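Local coordinates for protein tyrosine--tRNA ligase (Archaeoglobus fulgidus, PDB 2CYB) that binds L-tyrosine and, as a class I aminoacyl-tRNA synthetase, probably activates it with ATP and transfers it to the acceptor end of tRNA(Tyr), at residues E288-S292 against G293-P297; T4-L7 against R8-T11. All coordinates share one frame; numbering follows the deposited sequence.

Contact 1: residues E288-S292 against G293-P297; sequences EDFKS and GQLHP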
loop_
_atom_site.group_PDB
_atom_site.type_symbol
_atom_site.label_atom_id
_atom_site.label_comp_id
_atom_site.label_asym_id
_atom_site.label_seq_id
_atom_site.Cartn_x
_atom_site.Cartn_y
_atom_site.Cartn_z
ATOM N N GLU A 288 -25.009 40.734 -8.837
ATOM C CA GLU A 288 -24.945 42.102 -9.334
ATOM C C GLU A 288 -25.535 43.072 -8.312
ATOM O O GLU A 288 -24.950 44.117 -8.028
ATOM C CB GLU A 288 -25.704 42.214 -10.658
ATOM C CG GLU A 288 -24.905 42.858 -11.788
ATOM C CD GLU A 288 -23.756 41.985 -12.277
ATOM O OE1 GLU A 288 -22.858 41.663 -11.470
ATOM O OE2 GLU A 288 -23.751 41.623 -13.475
ATOM N N ASP A 289 -26.695 42.725 -7.764
ATOM C CA ASP A 289 -27.347 43.573 -6.769
ATOM C C ASP A 289 -26.580 43.596 -5.455
ATOM O O ASP A 289 -26.603 44.594 -4.730
ATOM C CB ASP A 289 -28.784 43.104 -6.524
ATOM C CG ASP A 289 -29.794 43.880 -7.351
ATOM O OD1 ASP A 289 -29.371 44.720 -8.172
ATOM O OD2 ASP A 289 -31.009 43.653 -7.183
ATOM N N PHE A 290 -25.902 42.493 -5.151
ATOM C CA PHE A 290 -25.120 42.402 -3.927
ATOM C C PHE A 290 -23.878 43.272 -4.078
ATOM O O PHE A 290 -23.485 43.996 -3.167
ATOM C CB PHE A 290 -24.696 40.954 -3.674
ATOM C CG PHE A 290 -24.166 40.717 -2.289
ATOM C CD1 PHE A 290 -25.039 40.558 -1.217
ATOM C CD2 PHE A 290 -22.800 40.692 -2.048
ATOM C CE1 PHE A 290 -24.559 40.382 0.074
ATOM C CE2 PHE A 290 -22.307 40.518 -0.755
ATOM C CZ PHE A 290 -23.191 40.361 0.308
ATOM N N LYS A 291 -23.268 43.194 -5.252
ATOM C CA LYS A 291 -22.068 43.948 -5.547
ATOM C C LYS A 291 -22.349 45.452 -5.546
ATOM O O LYS A 291 -21.515 46.243 -5.107
ATOM C CB LYS A 291 -21.530 43.504 -6.909
ATOM C CG LYS A 291 -20.043 43.709 -7.111
ATOM C CD LYS A 291 -19.587 43.056 -8.412
ATOM C CE LYS A 291 -18.078 43.172 -8.601
ATOM N NZ LYS A 291 -17.610 42.511 -9.856
ATOM N N SER A 292 -23.527 45.838 -6.026
ATOM C CA SER A 292 -23.908 47.249 -6.101
ATOM C C SER A 292 -24.445 47.821 -4.791
ATOM O O SER A 292 -24.569 49.037 -4.640
ATOM C CB SER A 292 -24.964 47.453 -7.189
ATOM O OG SER A 292 -26.219 46.924 -6.788
ATOM N N GLY A 293 -24.776 46.951 -3.848
ATOM C CA GLY A 293 -25.297 47.430 -2.582
ATOM C C GLY A 293 -26.811 47.497 -2.562
ATOM O O GLY A 293 -27.396 47.965 -1.589
ATOM N N GLN A 294 -27.452 47.041 -3.635
ATOM C CA GLN A 294 -28.910 47.038 -3.698
ATOM C C GLN A 294 -29.469 45.920 -2.824
ATOM O O GLN A 294 -30.587 46.015 -2.309
ATOM C CB GLN A 294 -29.391 46.857 -5.137
ATOM C CG GLN A 294 -29.276 48.107 -5.991
ATOM C CD GLN A 294 -29.983 49.299 -5.371
ATOM O OE1 GLN A 294 -29.378 50.088 -4.642
ATOM N NE2 GLN A 294 -31.276 49.423 -5.641
ATOM N N LEU A 295 -28.694 44.849 -2.675
ATOM C CA LEU A 295 -29.105 43.723 -1.844
ATOM C C LEU A 295 -28.150 43.687 -0.661
ATOM O O LEU A 295 -26.937 43.548 -0.826
ATOM C CB LEU A 295 -29.030 42.408 -2.626
ATOM C CG LEU A 295 -29.340 41.132 -1.839
ATOM C CD1 LEU A 295 -30.754 41.176 -1.282
ATOM C CD2 LEU A 295 -29.168 39.932 -2.757
ATOM N N HIS A 296 -28.705 43.815 0.536
ATOM C CA HIS A 296 -27.903 43.837 1.750
ATOM C C HIS A 296 -27.773 42.451 2.372
ATOM O O HIS A 296 -28.705 41.648 2.320
ATOM C CB HIS A 296 -28.543 44.804 2.758
ATOM C CG HIS A 296 -27.693 45.085 3.955
ATOM N ND1 HIS A 296 -27.423 44.135 4.918
ATOM C CD2 HIS A 296 -27.022 46.200 4.329
ATOM C CE1 HIS A 296 -26.619 44.651 5.829
ATOM N NE2 HIS A 296 -26.360 45.904 5.495
ATOM N N PRO A 297 -26.604 42.156 2.961
ATOM C CA PRO A 297 -26.307 40.881 3.611
ATOM C C PRO A 297 -27.406 40.392 4.556
ATOM O O PRO A 297 -27.749 39.211 4.561
ATOM C CB PRO A 297 -25.010 41.181 4.347
ATOM C CG PRO A 297 -24.312 42.062 3.397
ATOM C CD PRO A 297 -25.405 43.016 2.955
HETATM O O HOH W 1 -24.302 44.207 -0.606
#
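The F290 ring overlaps the P297 pyrrolidine, its CZ 3.7 Å from P297 CG with the two side chains at about a right angle. Between them the chain leaves helix 283-292 through a Schellman-type C-cap and enters helix 297-319. G293 is the first residue to leave helical backbone angles; its positive phi (93°) would press a beta carbon against the carbonyl oxygen of S292, so glycine fits where other residues would be strained. The two bonds of the cap, Q294 N to D289 O and G293 N to F290 O, are weak. D289 O is gripped more firmly by L295 N (2.9 Å) and by S292 OG (3.1 Å), which arrive from opposite faces of the carbonyl plane. Serine suits this last turn because its hydroxyl, set between the backbone N and the carbonyl carbon (chi1 72°), can fold back onto the helix. The D289 carboxylate crosses the Q294 side chain at a slant, with OD1 3.7 Å from Q294 CB and the carboxylate and amide planes 80° apart, while its OD2 is hydrogen-bonded to the hydroxyl of Y280 on strand 278-280. Were D289 replaced by alanine, the Y280 hydroxyl would probably lose this mate and a gap would open beside the Q294 methylenes. Further along, the CB of L295 points toward the helix, 4.0 Å from D289 CB. P297 suits the first turn of the next helix, where a backbone N-H is not needed, and H296 before it is the N-cap, its ND1 accepting from L298 N. Loop residue C241 touches both F290 and P297. Over one face of the F290 ring, above its centre, sits a water that donates to both F290 O and L295 O, its oxygen 2.7 Å from each.

Contact 2: residues T4-L7 against R8-T11; sequences TEKL and RLIT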
loop_
_atom_site.group_PDB
_atom_site.type_symbol
_atom_site.label_atom_id
_atom_site.label_comp_id
_atom_site.label_asym_id
_atom_site.label_seq_id
_atom_site.Cartn_x
_atom_site.Cartn_y
_atom_site.Cartn_z
ATOM N N THR A 4 -25.530 21.363 -26.694
ATOM C CA THR A 4 -25.189 22.666 -26.146
ATOM C C THR A 4 -25.807 22.928 -24.776
ATOM O O THR A 4 -25.137 23.434 -23.881
ATOM C CB THR A 4 -25.624 23.784 -27.104
ATOM O OG1 THR A 4 -26.975 23.554 -27.522
ATOM C CG2 THR A 4 -24.717 23.822 -28.325
ATOM N N GLU A 5 -27.077 22.576 -24.607
ATOM C CA GLU A 5 -27.749 22.809 -23.336
ATOM C C GLU A 5 -27.347 21.819 -22.245
ATOM O O GLU A 5 -27.357 22.156 -21.058
ATOM C CB GLU A 5 -29.265 22.794 -23.532
ATOM C CG GLU A 5 -29.822 21.493 -24.060
ATOM C CD GLU A 5 -31.184 21.673 -24.703
ATOM O OE1 GLU A 5 -32.080 22.251 -24.053
ATOM O OE2 GLU A 5 -31.358 21.236 -25.860
ATOM N N LYS A 6 -26.991 20.600 -22.629
ATOM C CA LYS A 6 -26.581 19.631 -21.625
ATOM C C LYS A 6 -25.172 19.955 -21.167
ATOM O O LYS A 6 -24.819 19.749 -20.008
ATOM C CB LYS A 6 -26.675 18.208 -22.182
ATOM C CG LYS A 6 -28.115 17.799 -22.433
ATOM C CD LYS A 6 -28.980 18.183 -21.231
ATOM C CE LYS A 6 -30.458 18.215 -21.555
ATOM N NZ LYS A 6 -31.225 18.696 -20.375
ATOM N N LEU A 7 -24.381 20.495 -22.084
ATOM C CA LEU A 7 -23.014 20.876 -21.782
ATOM C C LEU A 7 -23.053 22.042 -20.788
ATOM O O LEU A 7 -22.254 22.103 -19.855
ATOM C CB LEU A 7 -22.310 21.283 -23.077
ATOM C CG LEU A 7 -20.836 20.925 -23.287
ATOM C CD1 LEU A 7 -20.577 19.479 -22.888
ATOM C CD2 LEU A 7 -20.477 21.144 -24.754
ATOM N N ARG A 8 -23.999 22.959 -20.983
ATOM C CA ARG A 8 -24.143 24.118 -20.102
ATOM C C ARG A 8 -24.521 23.671 -18.694
ATOM O O ARG A 8 -23.979 24.165 -17.704
ATOM C CB ARG A 8 -25.224 25.065 -20.637
ATOM C CG ARG A 8 -24.980 25.568 -22.052
ATOM C CD ARG A 8 -23.984 26.720 -22.098
ATOM N NE ARG A 8 -24.584 27.985 -21.672
ATOM C CZ ARG A 8 -25.582 28.595 -22.308
ATOM N NH1 ARG A 8 -26.103 28.059 -23.404
ATOM N NH2 ARG A 8 -26.061 29.744 -21.848
ATOM N N LEU A 9 -25.461 22.734 -18.617
ATOM C CA LEU A 9 -25.937 22.206 -17.346
ATOM C C LEU A 9 -24.850 21.401 -16.630
ATOM O O LEU A 9 -24.649 21.542 -15.416
ATOM C CB LEU A 9 -27.164 21.321 -17.586
ATOM C CG LEU A 9 -27.706 20.508 -16.408
ATOM C CD1 LEU A 9 -28.081 21.430 -15.254
ATOM C CD2 LEU A 9 -28.908 19.701 -16.869
ATOM N N ILE A 10 -24.150 20.563 -17.387
ATOM C CA ILE A 10 -23.090 19.731 -16.826
ATOM C C ILE A 10 -21.976 20.577 -16.238
ATOM O O ILE A 10 -21.478 20.296 -15.150
ATOM C CB ILE A 10 -22.469 18.790 -17.896
ATOM C CG1 ILE A 10 -23.483 17.724 -18.312
ATOM C CG2 ILE A 10 -21.217 18.117 -17.335
ATOM C CD1 ILE A 10 -23.011 16.842 -19.444
ATOM N N THR A 11 -21.592 21.629 -16.944
ATOM C CA THR A 11 -20.501 22.458 -16.463
ATOM C C THR A 11 -20.911 23.570 -15.517
ATOM O O THR A 11 -20.052 24.294 -15.015
ATOM C CB THR A 11 -19.733 23.068 -17.632
ATOM O OG1 THR A 11 -20.630 23.830 -18.446
ATOM C CG2 THR A 11 -19.113 21.972 -18.472
#
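T11 folds its hydroxyl back onto the preceding turn of helix 3-11, where OG1 donates to L7 O at 2.8 Å. The hydroxyl is set for this by a first torsion that holds OG1 between the backbone N and the carbonyl carbon (chi1 58°). T11 N bonds the same L7 O at 3.0 Å, and the two donors reach it from opposite faces of the carbonyl plane. Threonine suits this position because its hydroxyl can bond back to a carbonyl one turn earlier. One residue before it, beta-branched I10 keeps CG1 beside its backbone N (chi1 -69°), which brings that branch up against the K6 carbonyl oxygen, CG1 3.0 Å from K6 O, a tight approach, while I10 N bonds the same oxygen at 2.8 Å. L9 CB rests 3.6 Å from E5 O, the acceptor of L9 N. The long K6 chain bends at chi2, and its NZ comes 4.3 Å from L9 CD2. L7 and I10 give the helix its apolar face: L7 lies on L23 and I27 of helix 20-28, and I10 reaches I27 and L59 as well as F64 just before strand 65-70. L9 lies instead on D58 and E61 of helix 47-61.

In the fold
Contacts 1 and 2 are both local, one ending a helix and turning into the next, the other running along a single helix, and they do not touch: their centres are 28 Å apart and their nearest atoms about 15 Å. Contact 2 comes first in the chain and packs on the Rossmann-fold catalytic part, against helix 47-61, whose first turn carries the end of the 'HIGH' motif (L47 to H49). Contact 1 lies farther out, at a junction in the C-terminal helical region: its centre is about 28 Å from the centre of the chain, that of contact 2 about 18 Å. Both are away from the tyrosine pocket of Y36, Y158, Q162, D165 and Q180.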